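Local atomic coordinates of dimethyl-sulfide monooxygenase (Hyphomicrobium sulfonivorans, PDB entry 6AK1), a protein that oxidises dimethyl sulfide to methanethiol and formaldehyde with NADH and O2, as an FMN-dependent monooxygenase of the luciferase-like, TIM-barrel family. Residues Arg48-Cys53 against Asp424-Gly429; Met42-Glu47 against Ala93-His98. One frame throughout, in Å; residues are numbered along the deposited sequence.

Interaction 1: Arg48-Cys53 against Asp424-Gly429; sequences RGCFDC and DSYKPG
Y426 and C50 meet because each carries its gamma atom (CG in Y426, SG in C50) anti to its own carbonyl carbon: chi1 of -76° swings the tyrosine ring inward from an extended stretch of chain, and -68° brings the cysteine sulfur obliquely over it. Segment 48-53 carries the Schellman motif that ends helix 36-48, just before barrel strand 53-57. C50, with positive phi, is its C-prime residue, and F51 N turns back to L46 O while C50 N returns to E47 O. Just past the turn, F51 O accepts a hydrogen bond from the phenol, Y426 OH to F51 O being 2.6 Å. The donor stands 19° from the carbonyl plane, and the oxygen lies at the edge of the ring, near its plane. C50 CB sits over one ring face, 4.1 Å above the plane and offset toward the rim. Its sulfur makes a sulfur-aromatic contact, SG lying 4.6 Å from the centroid of the Y426 ring. A small, polarisable side chain suits this buried place, where a ring and a backbone converge; a tyrosine suits the other side because its long, rigid side chain carries a hydroxyl across to the turn. Q423 reaches C50 O, and R417 of helix 403-418 packs on C50. Beyond the ring, the sulfur rests on the peptide leading into S425, with C50 SG 3.7 Å from D424 C and 3.8 Å from S425 N.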
loop_
_atom_site.group_PDB
_atom_site.type_symbol
_atom_site.label_atom_id
_atom_site.label_comp_id
_atom_site.label_asym_id
_atom_site.label_seq_id
_atom_site.Cartn_x
_atom_site.Cartn_y
_atom_site.Cartn_z
ATOM N N ARG A 48 -2.456 -15.507 12.932
ATOM C CA ARG A 48 -2.109 -15.872 14.299
ATOM C C ARG A 48 -2.003 -14.637 15.192
ATOM O O ARG A 48 -2.309 -14.705 16.388
ATOM C CB ARG A 48 -0.795 -16.671 14.313
ATOM C CG ARG A 48 -0.363 -17.161 15.696
ATOM C CD ARG A 48 0.893 -18.007 15.630
ATOM N NE ARG A 48 2.121 -17.248 15.395
ATOM C CZ ARG A 48 2.878 -16.725 16.359
ATOM N NH1 ARG A 48 2.520 -16.854 17.633
ATOM N NH2 ARG A 48 3.995 -16.068 16.055
ATOM N N GLY A 49 -1.603 -13.500 14.630
ATOM C CA GLY A 49 -1.533 -12.255 15.364
ATOM C C GLY A 49 -2.650 -11.275 15.083
ATOM O O GLY A 49 -2.570 -10.133 15.553
ATOM N N CYS A 50 -3.675 -11.671 14.313
ATOM C CA CYS A 50 -4.844 -10.828 14.000
ATOM C C CYS A 50 -4.442 -9.496 13.358
ATOM O O CYS A 50 -5.071 -8.455 13.582
ATOM C CB CYS A 50 -5.707 -10.590 15.247
ATOM S SG CYS A 50 -6.571 -12.054 15.892
ATOM N N PHE A 51 -3.385 -9.524 12.545
ATOM C CA PHE A 51 -3.028 -8.349 11.756
ATOM C C PHE A 51 -4.166 -7.992 10.800
ATOM O O PHE A 51 -4.885 -8.861 10.297
ATOM C CB PHE A 51 -1.745 -8.603 10.954
ATOM C CG PHE A 51 -0.470 -8.237 11.681
ATOM C CD1 PHE A 51 -0.274 -8.588 13.013
ATOM C CD2 PHE A 51 0.542 -7.550 11.019
ATOM C CE1 PHE A 51 0.903 -8.258 13.668
ATOM C CE2 PHE A 51 1.731 -7.220 11.667
ATOM C CZ PHE A 51 1.916 -7.577 12.993
ATOM N N ASP A 52 -4.312 -6.698 10.528
ATOM C CA ASP A 52 -5.381 -6.266 9.636
ATOM C C ASP A 52 -5.098 -6.627 8.181
ATOM O O ASP A 52 -6.017 -7.036 7.458
ATOM C CB ASP A 52 -5.611 -4.767 9.787
ATOM C CG ASP A 52 -6.227 -4.422 11.137
ATOM O OD1 ASP A 52 -5.454 -4.195 12.096
ATOM O OD2 ASP A 52 -7.478 -4.409 11.244
ATOM N N CYS A 53 -3.848 -6.503 7.730
ATOM C CA CYS A 53 -3.627 -6.472 6.294
ATOM C C CYS A 53 -2.169 -6.777 5.961
ATOM O O CYS A 53 -1.260 -6.381 6.697
ATOM C CB CYS A 53 -4.050 -5.098 5.731
ATOM S SG CYS A 53 -4.046 -4.962 3.931
ATOM N N ASP A 424 -7.919 -9.065 19.612
ATOM C CA ASP A 424 -7.556 -10.470 19.745
ATOM C C ASP A 424 -8.493 -11.376 18.965
ATOM O O ASP A 424 -8.463 -12.596 19.155
ATOM C CB ASP A 424 -7.505 -10.895 21.216
ATOM C CG ASP A 424 -8.822 -10.698 21.932
ATOM O OD1 ASP A 424 -9.880 -10.596 21.268
ATOM O OD2 ASP A 424 -8.793 -10.657 23.178
ATOM N N SER A 425 -9.345 -10.799 18.124
ATOM C CA SER A 425 -10.111 -11.546 17.137
ATOM C C SER A 425 -10.541 -10.555 16.064
ATOM O O SER A 425 -10.340 -9.346 16.189
ATOM C CB SER A 425 -11.308 -12.264 17.767
ATOM O OG SER A 425 -12.334 -11.347 18.084
ATOM N N TYR A 426 -11.130 -11.079 15.003
ATOM C CA TYR A 426 -11.476 -10.271 13.846
ATOM C C TYR A 426 -12.944 -9.864 13.869
ATOM O O TYR A 426 -13.817 -10.653 14.246
ATOM C CB TYR A 426 -11.185 -11.032 12.559
ATOM C CG TYR A 426 -9.726 -11.106 12.169
ATOM C CD1 TYR A 426 -9.114 -10.033 11.544
ATOM C CD2 TYR A 426 -8.978 -12.269 12.377
ATOM C CE1 TYR A 426 -7.801 -10.095 11.142
ATOM C CE2 TYR A 426 -7.656 -12.352 11.969
ATOM C CZ TYR A 426 -7.077 -11.246 11.349
ATOM O OH TYR A 426 -5.781 -11.258 10.927
ATOM N N LYS A 427 -13.203 -8.628 13.469
ATOM C CA LYS A 427 -14.566 -8.185 13.207
ATOM C C LYS A 427 -15.060 -8.841 11.916
ATOM O O LYS A 427 -14.321 -8.876 10.924
ATOM C CB LYS A 427 -14.575 -6.653 13.107
ATOM C CG LYS A 427 -15.935 -5.994 12.982
ATOM C CD LYS A 427 -15.790 -4.465 12.957
ATOM C CE LYS A 427 -17.132 -3.764 12.742
ATOM N NZ LYS A 427 -16.985 -2.279 12.651
ATOM N N PRO A 428 -16.263 -9.410 11.890
ATOM C CA PRO A 428 -16.729 -10.057 10.664
ATOM C C PRO A 428 -16.936 -9.053 9.540
ATOM O O PRO A 428 -17.155 -7.858 9.757
ATOM C CB PRO A 428 -18.057 -10.710 11.081
ATOM C CG PRO A 428 -18.505 -9.938 12.263
ATOM C CD PRO A 428 -17.238 -9.554 12.986
ATOM N N GLY A 429 -16.844 -9.566 8.318
ATOM C CA GLY A 429 -17.194 -8.832 7.119
ATOM C C GLY A 429 -15.986 -8.506 6.259
ATOM O O GLY A 429 -14.860 -8.957 6.489
#

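Interaction 2: Met42-Glu47 against Ala93-His98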
loop_
_atom_site.group_PDB
_atom_site.type_symbol
_atom_site.label_atom_id
_atom_site.label_comp_id
_atom_site.label_asym_id
_atom_site.label_seq_id
_atom_site.Cartn_x
_atom_site.Cartn_y
_atom_site.Cartn_z
ATOM N N MET A 42 3.344 -16.652 5.299
ATOM C CA MET A 42 3.218 -15.275 5.780
ATOM C C MET A 42 1.764 -14.931 6.114
ATOM O O MET A 42 1.472 -14.409 7.202
ATOM C CB MET A 42 3.794 -14.302 4.736
ATOM C CG MET A 42 3.679 -12.801 5.095
ATOM S SD MET A 42 4.453 -12.409 6.701
ATOM C CE MET A 42 6.091 -13.048 6.391
ATOM N N ALA A 43 0.830 -15.247 5.199
ATOM C CA ALA A 43 -0.577 -14.897 5.407
ATOM C C ALA A 43 -1.152 -15.601 6.628
ATOM O O ALA A 43 -1.926 -15.007 7.387
ATOM C CB ALA A 43 -1.413 -15.236 4.157
ATOM N N MET A 44 -0.810 -16.877 6.818
ATOM C CA MET A 44 -1.294 -17.596 7.989
ATOM C C MET A 44 -0.701 -17.027 9.270
ATOM O O MET A 44 -1.395 -16.919 10.288
ATOM C CB MET A 44 -0.966 -19.079 7.866
ATOM C CG MET A 44 -1.682 -19.764 6.712
ATOM S SD MET A 44 -1.594 -21.567 6.869
ATOM C CE MET A 44 0.050 -21.885 6.264
ATOM N N GLU A 45 0.586 -16.662 9.231
ATOM C CA GLU A 45 1.248 -16.106 10.400
ATOM C C GLU A 45 0.656 -14.749 10.786
ATOM O O GLU A 45 0.563 -14.436 11.978
ATOM C CB GLU A 45 2.752 -15.997 10.132
ATOM C CG GLU A 45 3.541 -15.275 11.211
ATOM C CD GLU A 45 3.761 -16.121 12.471
ATOM O OE1 GLU A 45 3.063 -17.140 12.638
ATOM O OE2 GLU A 45 4.645 -15.767 13.288
ATOM N N LEU A 46 0.219 -13.953 9.801
ATOM C CA LEU A 46 -0.480 -12.707 10.107
ATOM C C LEU A 46 -1.795 -12.943 10.841
ATOM O O LEU A 46 -2.181 -12.119 11.674
ATOM C CB LEU A 46 -0.732 -11.907 8.827
ATOM C CG LEU A 46 0.495 -11.307 8.116
ATOM C CD1 LEU A 46 0.074 -10.305 7.081
ATOM C CD2 LEU A 46 1.419 -10.643 9.099
ATOM N N GLU A 47 -2.501 -14.049 10.564
ATOM C CA GLU A 47 -3.764 -14.276 11.269
ATOM C C GLU A 47 -3.547 -14.786 12.686
ATOM O O GLU A 47 -4.363 -14.512 13.567
ATOM C CB GLU A 47 -4.668 -15.251 10.496
ATOM C CG GLU A 47 -5.163 -14.659 9.218
ATOM C CD GLU A 47 -6.476 -15.236 8.714
ATOM O OE1 GLU A 47 -6.766 -16.434 8.927
ATOM O OE2 GLU A 47 -7.226 -14.472 8.081
ATOM N N ALA A 93 -5.308 -16.185 0.158
ATOM C CA ALA A 93 -6.698 -16.103 0.567
ATOM C C ALA A 93 -7.285 -17.480 0.856
ATOM O O ALA A 93 -8.167 -17.609 1.717
ATOM C CB ALA A 93 -7.502 -15.392 -0.521
ATOM N N ALA A 94 -6.803 -18.517 0.158
ATOM C CA ALA A 94 -7.311 -19.872 0.365
ATOM C C ALA A 94 -7.003 -20.409 1.759
ATOM O O ALA A 94 -7.758 -21.247 2.263
ATOM C CB ALA A 94 -6.730 -20.832 -0.681
ATOM N N VAL A 95 -5.897 -19.991 2.380
ATOM C CA VAL A 95 -5.519 -20.513 3.697
ATOM C C VAL A 95 -5.791 -19.496 4.805
ATOM O O VAL A 95 -5.287 -19.637 5.917
ATOM C CB VAL A 95 -4.053 -20.979 3.730
ATOM C CG1 VAL A 95 -3.824 -22.121 2.732
ATOM C CG2 VAL A 95 -3.093 -19.808 3.456
ATOM N N THR A 96 -6.573 -18.461 4.524
ATOM C CA THR A 96 -6.895 -17.473 5.540
ATOM C C THR A 96 -8.380 -17.177 5.472
ATOM O O THR A 96 -9.060 -17.484 4.493
ATOM C CB THR A 96 -6.107 -16.168 5.361
ATOM O OG1 THR A 96 -6.234 -15.721 4.004
ATOM C CG2 THR A 96 -4.609 -16.340 5.721
ATOM N N GLU A 97 -8.864 -16.516 6.500
ATOM C CA GLU A 97 -10.266 -16.169 6.600
ATOM C C GLU A 97 -10.516 -14.667 6.672
ATOM O O GLU A 97 -11.535 -14.207 6.160
ATOM C CB GLU A 97 -10.866 -16.853 7.837
ATOM C CG GLU A 97 -12.374 -16.781 7.918
ATOM C CD GLU A 97 -12.910 -17.428 9.181
ATOM O OE1 GLU A 97 -14.136 -17.340 9.414
ATOM O OE2 GLU A 97 -12.098 -18.016 9.939
ATOM N N HIS A 98 -9.592 -13.888 7.247
ATOM C CA HIS A 98 -9.884 -12.514 7.643
ATOM C C HIS A 98 -8.842 -11.476 7.225
ATOM O O HIS A 98 -9.199 -10.315 6.999
ATOM C CB HIS A 98 -10.045 -12.449 9.165
ATOM C CG HIS A 98 -11.318 -13.056 9.665
ATOM N ND1 HIS A 98 -12.561 -12.557 9.334
ATOM C CD2 HIS A 98 -11.542 -14.129 10.462
ATOM C CE1 HIS A 98 -13.496 -13.300 9.900
ATOM N NE2 HIS A 98 -12.904 -14.263 10.588
HETATM O O HOH W 1 -5.034 -18.679 8.832
#
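E47 reaches from the last full turn of its helix to T96, E97 and H98. Its CB points toward that segment, and chi1 of -68° sets CG anti to the carbonyl carbon, where CG lies 3.9 Å from T96 CG2. Beyond CG the chain is extended, and CD arrives beside T96 CB. OE1 takes a weak bond from E97 N and a water's hydrogen; that water also donates to V95 O. OE2 does more: E97 N meets it at 3.1 Å on the syn side, 22° out of the carboxylate plane, and H98 N gives a straighter bond to the syn lone pair of OE2, 2.6 Å long with an N-H...O angle of 160°. V99 N is a further donor to OE2. In the TIM barrel this joins helix 36-48, which precedes strand 53-57, to the turn between helix 89-94 and strand 100-106, so that the end of one barrel helix is tied to the next helix-to-strand connection. A glutamate fits because its length spans the gap and its two oxygens can take several amides at once; an alanine here would probably leave the N-H groups of E97 and H98 without their acceptor and the turn freer to shift. Nearer the start of the turn the contact is apolar. T96 CG2 packs on A43, 3.7 Å from A43 CB, a small residue that permits close approach, while T96 OG1 bonds instead to M92 O and R129. The unbranched side chain of M44 lies across V95, its CG 3.5 Å from V95 CG2.

Interactions 1 and 2 share one continuous piece of chain, helix 42-47 running into the loop 48-53 through the helix-ending turn, and their centres are 10 Å apart. Their second segments also meet: the rings of Y426 and H98 stack, and near them Y426 CG packs 3.3 Å from H98 CB. Y426 also reaches the helix, its OH 3.6 Å from E47 CA. Y426 of 424-429 therefore touches both the helix end and the turn that E47 holds. K434 NZ bonds to H98 ND1 and to K427 O and G429 O, linking the same two segments a second time. Both contacts lie away from the residues assigned, by similarity, to FMN binding.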